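Long-range contact in MHC I-like leukocyte 2 long form (Mus musculus, PDB 6A97), which is a GPI-anchored MHC class I-like protein that binds heparan sulfate proteoglycans on the surface of fibroblasts: residues A[129-140]-A[143-154]. Sequence-based numbering, arbitrary orientation.
Sequences GFWHLGYDGQNF and FDQKTLTWTVDG
Trp150 reaches past the middle strand, 138-144, to present the edge of its six-membered ring to one face of Trp131, an edge-to-face pair with planes at 79° and with Trp150 CH2 and Trp131 CD1 3.5 Å apart. Trp131 has CG anti to the backbone N (chi1 -167°), which turns a face of the indole to Trp150 CH2, and Leu133 CG meets Trp150 CZ3 obliquely at 4.4 Å. Within the first hairpin, Trp131 CB packs on Phe143 CB, while the Phe143 ring lies against a face of Trp150 through CD1.

One backbone bond across the contact ties each hairpin. In the first, Phe143 N donates to Trp131 O at 3.0 Å, nearly straight (167° at the hydrogen). In the second, Asp153 N reaches Phe140 O at 2.9 Å, and alongside it Asp153 CB touches Asn139 CB. Water extends the first: one molecule accepts from Trp131 N and donates to Phe143 O at 2.6 Å, and another accepts from Gly129 N and, weakly, from Gln145 NE2. The bend at chi2 of Gln145 lays the face of its amide against Gly129 O, 3.1 Å from Gln145 CD, without a hydrogen bond.

Farther out, Trp150 NE1 donates a hydrogen bond to Pro169 O, and Val174 of helix 171-193 covers Trp131 and Phe143. Asp153 OD2 and His132 ND1 both hydrogen-bond to Thr142 OG1, joining the two hairpins through the middle strand. The type I' turn from Tyr135 to Gln138 closes the first hairpin. These consecutive antiparallel strands form the alpha-2 edge of the MHC class I platform, an eight-stranded sheet with helices packed across it.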
loop_
_atom_site.group_PDB
_atom_site.type_symbol
_atom_site.label_atom_id
_atom_site.label_comp_id
_atom_site.label_asym_id
_atom_site.label_seq_id
_atom_site.Cartn_x
_atom_site.Cartn_y
_atom_site.Cartn_z
ATOM N N GLY A 129 -28.024 -4.050 3.175
ATOM C CA GLY A 129 -27.991 -4.641 4.503
ATOM C C GLY A 129 -27.337 -6.013 4.530
ATOM O O GLY A 129 -27.218 -6.676 3.500
ATOM N N PHE A 130 -26.903 -6.437 5.715
ATOM C CA PHE A 130 -26.304 -7.758 5.880
ATOM C C PHE A 130 -26.518 -8.278 7.297
ATOM O O PHE A 130 -26.678 -7.497 8.237
ATOM C CB PHE A 130 -24.805 -7.724 5.545
ATOM C CG PHE A 130 -23.992 -6.823 6.443
ATOM C CD1 PHE A 130 -23.837 -5.477 6.145
ATOM C CD2 PHE A 130 -23.371 -7.329 7.576
ATOM C CE1 PHE A 130 -23.091 -4.648 6.969
ATOM C CE2 PHE A 130 -22.619 -6.507 8.400
ATOM C CZ PHE A 130 -22.483 -5.165 8.099
ATOM N N TRP A 131 -26.521 -9.601 7.445
ATOM C CA TRP A 131 -26.638 -10.223 8.760
ATOM C C TRP A 131 -26.077 -11.642 8.723
ATOM O O TRP A 131 -26.618 -12.520 8.046
ATOM C CB TRP A 131 -28.095 -10.228 9.223
ATOM C CG TRP A 131 -28.296 -10.570 10.671
ATOM C CD1 TRP A 131 -27.523 -11.390 11.441
ATOM C CD2 TRP A 131 -29.337 -10.081 11.528
ATOM N NE1 TRP A 131 -28.022 -11.449 12.721
ATOM C CE2 TRP A 131 -29.135 -10.653 12.801
ATOM C CE3 TRP A 131 -30.422 -9.216 11.341
ATOM C CZ2 TRP A 131 -29.980 -10.392 13.883
ATOM C CZ3 TRP A 131 -31.260 -8.958 12.418
ATOM C CH2 TRP A 131 -31.035 -9.546 13.669
ATOM N N HIS A 132 -24.984 -11.855 9.452
ATOM C CA HIS A 132 -24.353 -13.169 9.535
ATOM C C HIS A 132 -24.269 -13.648 10.977
ATOM O O HIS A 132 -24.070 -12.850 11.891
ATOM C CB HIS A 132 -22.945 -13.136 8.935
ATOM C CG HIS A 132 -22.872 -12.504 7.580
ATOM N ND1 HIS A 132 -23.105 -13.204 6.414
ATOM C CD2 HIS A 132 -22.583 -11.235 7.204
ATOM C CE1 HIS A 132 -22.968 -12.392 5.382
ATOM N NE2 HIS A 132 -22.653 -11.191 5.833
ATOM N N LEU A 133 -24.429 -14.951 11.179
ATOM C CA LEU A 133 -24.187 -15.553 12.483
ATOM C C LEU A 133 -22.979 -16.474 12.404
ATOM O O LEU A 133 -22.725 -17.100 11.371
ATOM C CB LEU A 133 -25.409 -16.334 12.974
ATOM C CG LEU A 133 -26.735 -15.589 13.114
ATOM C CD1 LEU A 133 -27.836 -16.555 13.501
ATOM C CD2 LEU A 133 -26.605 -14.498 14.152
ATOM N N GLY A 134 -22.239 -16.555 13.500
ATOM C CA GLY A 134 -21.086 -17.430 13.581
ATOM C C GLY A 134 -21.192 -18.288 14.821
ATOM O O GLY A 134 -21.642 -17.827 15.873
ATOM N N TYR A 135 -20.781 -19.544 14.699
ATOM C CA TYR A 135 -20.846 -20.474 15.817
ATOM C C TYR A 135 -19.517 -21.197 15.946
ATOM O O TYR A 135 -19.031 -21.785 14.979
ATOM C CB TYR A 135 -21.989 -21.480 15.629
ATOM C CG TYR A 135 -22.254 -22.323 16.855
ATOM C CD1 TYR A 135 -22.739 -21.746 18.024
ATOM C CD2 TYR A 135 -22.020 -23.692 16.849
ATOM C CE1 TYR A 135 -22.983 -22.509 19.150
ATOM C CE2 TYR A 135 -22.263 -24.463 17.971
ATOM C CZ TYR A 135 -22.744 -23.868 19.117
ATOM O OH TYR A 135 -22.988 -24.633 20.234
ATOM N N ASP A 136 -18.932 -21.125 17.139
ATOM C CA ASP A 136 -17.615 -21.694 17.411
ATOM C C ASP A 136 -16.578 -21.268 16.373
ATOM O O ASP A 136 -15.760 -22.074 15.930
ATOM C CB ASP A 136 -17.701 -23.221 17.494
ATOM C CG ASP A 136 -18.317 -23.694 18.798
ATOM O OD1 ASP A 136 -18.272 -22.926 19.786
ATOM O OD2 ASP A 136 -18.844 -24.825 18.838
ATOM N N GLY A 137 -16.625 -19.997 15.989
ATOM C CA GLY A 137 -15.617 -19.420 15.118
ATOM C C GLY A 137 -15.760 -19.753 13.643
ATOM O O GLY A 137 -14.875 -19.440 12.844
ATOM N N GLN A 138 -16.872 -20.382 13.273
ATOM C CA GLN A 138 -17.123 -20.724 11.872
ATOM C C GLN A 138 -18.414 -20.076 11.381
ATOM O O GLN A 138 -19.321 -19.828 12.174
ATOM C CB GLN A 138 -17.202 -22.241 11.692
ATOM C CG GLN A 138 -15.951 -22.989 12.128
ATOM C CD GLN A 138 -14.726 -22.612 11.308
ATOM O OE1 GLN A 138 -14.811 -22.397 10.095
ATOM N NE2 GLN A 138 -13.579 -22.526 11.970
ATOM N N ASN A 139 -18.487 -19.790 10.082
ATOM C CA ASN A 139 -19.740 -19.377 9.454
ATOM C C ASN A 139 -20.869 -20.310 9.862
ATOM O O ASN A 139 -20.676 -21.520 9.958
ATOM C CB ASN A 139 -19.617 -19.354 7.927
ATOM C CG ASN A 139 -18.649 -18.304 7.437
ATOM O OD1 ASN A 139 -18.283 -17.390 8.173
ATOM N ND2 ASN A 139 -18.235 -18.420 6.182
ATOM N N PHE A 140 -22.040 -19.737 10.112
ATOM C CA PHE A 140 -23.178 -20.485 10.638
ATOM C C PHE A 140 -24.394 -20.207 9.761
ATOM O O PHE A 140 -24.826 -21.068 8.996
ATOM C CB PHE A 140 -23.438 -20.095 12.101
ATOM C CG PHE A 140 -24.666 -20.726 12.713
ATOM C CD1 PHE A 140 -25.155 -21.942 12.258
ATOM C CD2 PHE A 140 -25.329 -20.094 13.758
ATOM C CE1 PHE A 140 -26.281 -22.511 12.827
ATOM C CE2 PHE A 140 -26.456 -20.662 14.335
ATOM C CZ PHE A 140 -26.933 -21.871 13.866
ATOM N N PHE A 143 -28.151 -14.205 6.144
ATOM C CA PHE A 143 -29.452 -13.786 5.645
ATOM C C PHE A 143 -29.347 -13.349 4.187
ATOM O O PHE A 143 -28.578 -12.451 3.847
ATOM C CB PHE A 143 -30.036 -12.658 6.502
ATOM C CG PHE A 143 -31.445 -12.293 6.131
ATOM C CD1 PHE A 143 -32.503 -13.111 6.496
ATOM C CD2 PHE A 143 -31.711 -11.141 5.410
ATOM C CE1 PHE A 143 -33.800 -12.787 6.149
ATOM C CE2 PHE A 143 -33.009 -10.807 5.063
ATOM C CZ PHE A 143 -34.053 -11.632 5.433
ATOM N N ASP A 144 -30.125 -13.998 3.327
ATOM C CA ASP A 144 -30.089 -13.705 1.898
ATOM C C ASP A 144 -30.993 -12.519 1.576
ATOM O O ASP A 144 -32.217 -12.633 1.619
ATOM C CB ASP A 144 -30.507 -14.937 1.091
ATOM C CG ASP A 144 -30.208 -14.794 -0.393
ATOM O OD1 ASP A 144 -29.490 -15.662 -0.936
ATOM O OD2 ASP A 144 -30.689 -13.823 -1.017
ATOM N N GLN A 145 -30.378 -11.385 1.254
ATOM C CA GLN A 145 -31.103 -10.144 0.994
ATOM C C GLN A 145 -32.105 -10.283 -0.149
ATOM O O GLN A 145 -33.219 -9.762 -0.076
ATOM C CB GLN A 145 -30.116 -9.016 0.683
ATOM C CG GLN A 145 -29.105 -8.769 1.786
ATOM C CD GLN A 145 -29.763 -8.322 3.079
ATOM O OE1 GLN A 145 -29.397 -8.778 4.163
ATOM N NE2 GLN A 145 -30.738 -7.423 2.970
ATOM N N LYS A 146 -31.701 -10.981 -1.206
ATOM C CA LYS A 146 -32.568 -11.189 -2.363
ATOM C C LYS A 146 -33.724 -12.128 -2.033
ATOM O O LYS A 146 -34.878 -11.854 -2.362
ATOM C CB LYS A 146 -31.764 -11.748 -3.543
ATOM C CG LYS A 146 -30.630 -10.848 -4.008
ATOM C CD LYS A 146 -31.171 -9.577 -4.646
ATOM C CE LYS A 146 -30.049 -8.696 -5.165
ATOM N NZ LYS A 146 -29.257 -8.112 -4.044
ATOM N N THR A 147 -33.400 -13.231 -1.368
ATOM C CA THR A 147 -34.355 -14.302 -1.112
ATOM C C THR A 147 -35.238 -14.021 0.113
ATOM O O THR A 147 -36.383 -14.472 0.177
ATOM C CB THR A 147 -33.601 -15.647 -0.938
ATOM O OG1 THR A 147 -33.107 -16.078 -2.213
ATOM C CG2 THR A 147 -34.502 -16.732 -0.387
ATOM N N LEU A 148 -34.702 -13.248 1.059
ATOM C CA LEU A 148 -35.351 -12.967 2.346
ATOM C C LEU A 148 -35.509 -14.234 3.180
ATOM O O LEU A 148 -36.512 -14.419 3.868
ATOM C CB LEU A 148 -36.715 -12.291 2.157
ATOM C CG LEU A 148 -36.729 -10.947 1.429
ATOM C CD1 LEU A 148 -38.125 -10.345 1.468
ATOM C CD2 LEU A 148 -35.709 -9.992 2.034
ATOM N N THR A 149 -34.507 -15.101 3.117
ATOM C CA THR A 149 -34.486 -16.317 3.920
ATOM C C THR A 149 -33.064 -16.549 4.425
ATOM O O THR A 149 -32.102 -16.026 3.862
ATOM C CB THR A 149 -34.975 -17.548 3.112
ATOM O OG1 THR A 149 -36.110 -17.184 2.316
ATOM C CG2 THR A 149 -35.361 -18.699 4.034
ATOM N N TRP A 150 -32.933 -17.331 5.487
ATOM C CA TRP A 150 -31.627 -17.653 6.038
ATOM C C TRP A 150 -30.932 -18.796 5.300
ATOM O O TRP A 150 -31.524 -19.845 5.027
ATOM C CB TRP A 150 -31.761 -17.993 7.519
ATOM C CG TRP A 150 -32.047 -16.793 8.360
ATOM C CD1 TRP A 150 -33.275 -16.341 8.754
ATOM C CD2 TRP A 150 -31.087 -15.882 8.906
ATOM N NE1 TRP A 150 -33.136 -15.207 9.521
ATOM C CE2 TRP A 150 -31.804 -14.903 9.628
ATOM C CE3 TRP A 150 -29.691 -15.801 8.860
ATOM C CZ2 TRP A 150 -31.172 -13.853 10.295
ATOM C CZ3 TRP A 150 -29.062 -14.758 9.525
ATOM C CH2 TRP A 150 -29.803 -13.799 10.236
ATOM N N THR A 151 -29.662 -18.580 4.986
ATOM C CA THR A 151 -28.833 -19.608 4.378
ATOM C C THR A 151 -27.968 -20.282 5.436
ATOM O O THR A 151 -27.314 -19.603 6.228
ATOM C CB THR A 151 -27.931 -19.017 3.279
ATOM O OG1 THR A 151 -28.744 -18.406 2.272
ATOM C CG2 THR A 151 -27.059 -20.099 2.646
ATOM N N VAL A 152 -27.967 -21.612 5.460
ATOM C CA VAL A 152 -27.018 -22.339 6.300
ATOM C C VAL A 152 -25.672 -22.446 5.572
ATOM O O VAL A 152 -25.593 -23.001 4.478
ATOM C CB VAL A 152 -27.535 -23.734 6.661
ATOM C CG1 VAL A 152 -26.469 -24.515 7.408
ATOM C CG2 VAL A 152 -28.804 -23.622 7.490
ATOM N N ASP A 153 -24.619 -21.906 6.181
ATOM C CA ASP A 153 -23.339 -21.740 5.493
ATOM C C ASP A 153 -22.437 -22.977 5.473
ATOM O O ASP A 153 -21.743 -23.220 4.486
ATOM C CB ASP A 153 -22.578 -20.568 6.110
ATOM C CG ASP A 153 -23.194 -19.233 5.750
ATOM O OD1 ASP A 153 -23.623 -19.080 4.586
ATOM O OD2 ASP A 153 -23.258 -18.345 6.628
ATOM N N GLY A 154 -22.433 -23.748 6.553
ATOM C CA GLY A 154 -21.583 -24.924 6.624
ATOM C C GLY A 154 -22.226 -26.156 6.011
ATOM O O GLY A 154 -23.371 -26.102 5.556
HETATM O O HOH W 1 -30.247 -5.327 1.508
HETATM O O HOH W 2 -26.722 -10.901 4.811
#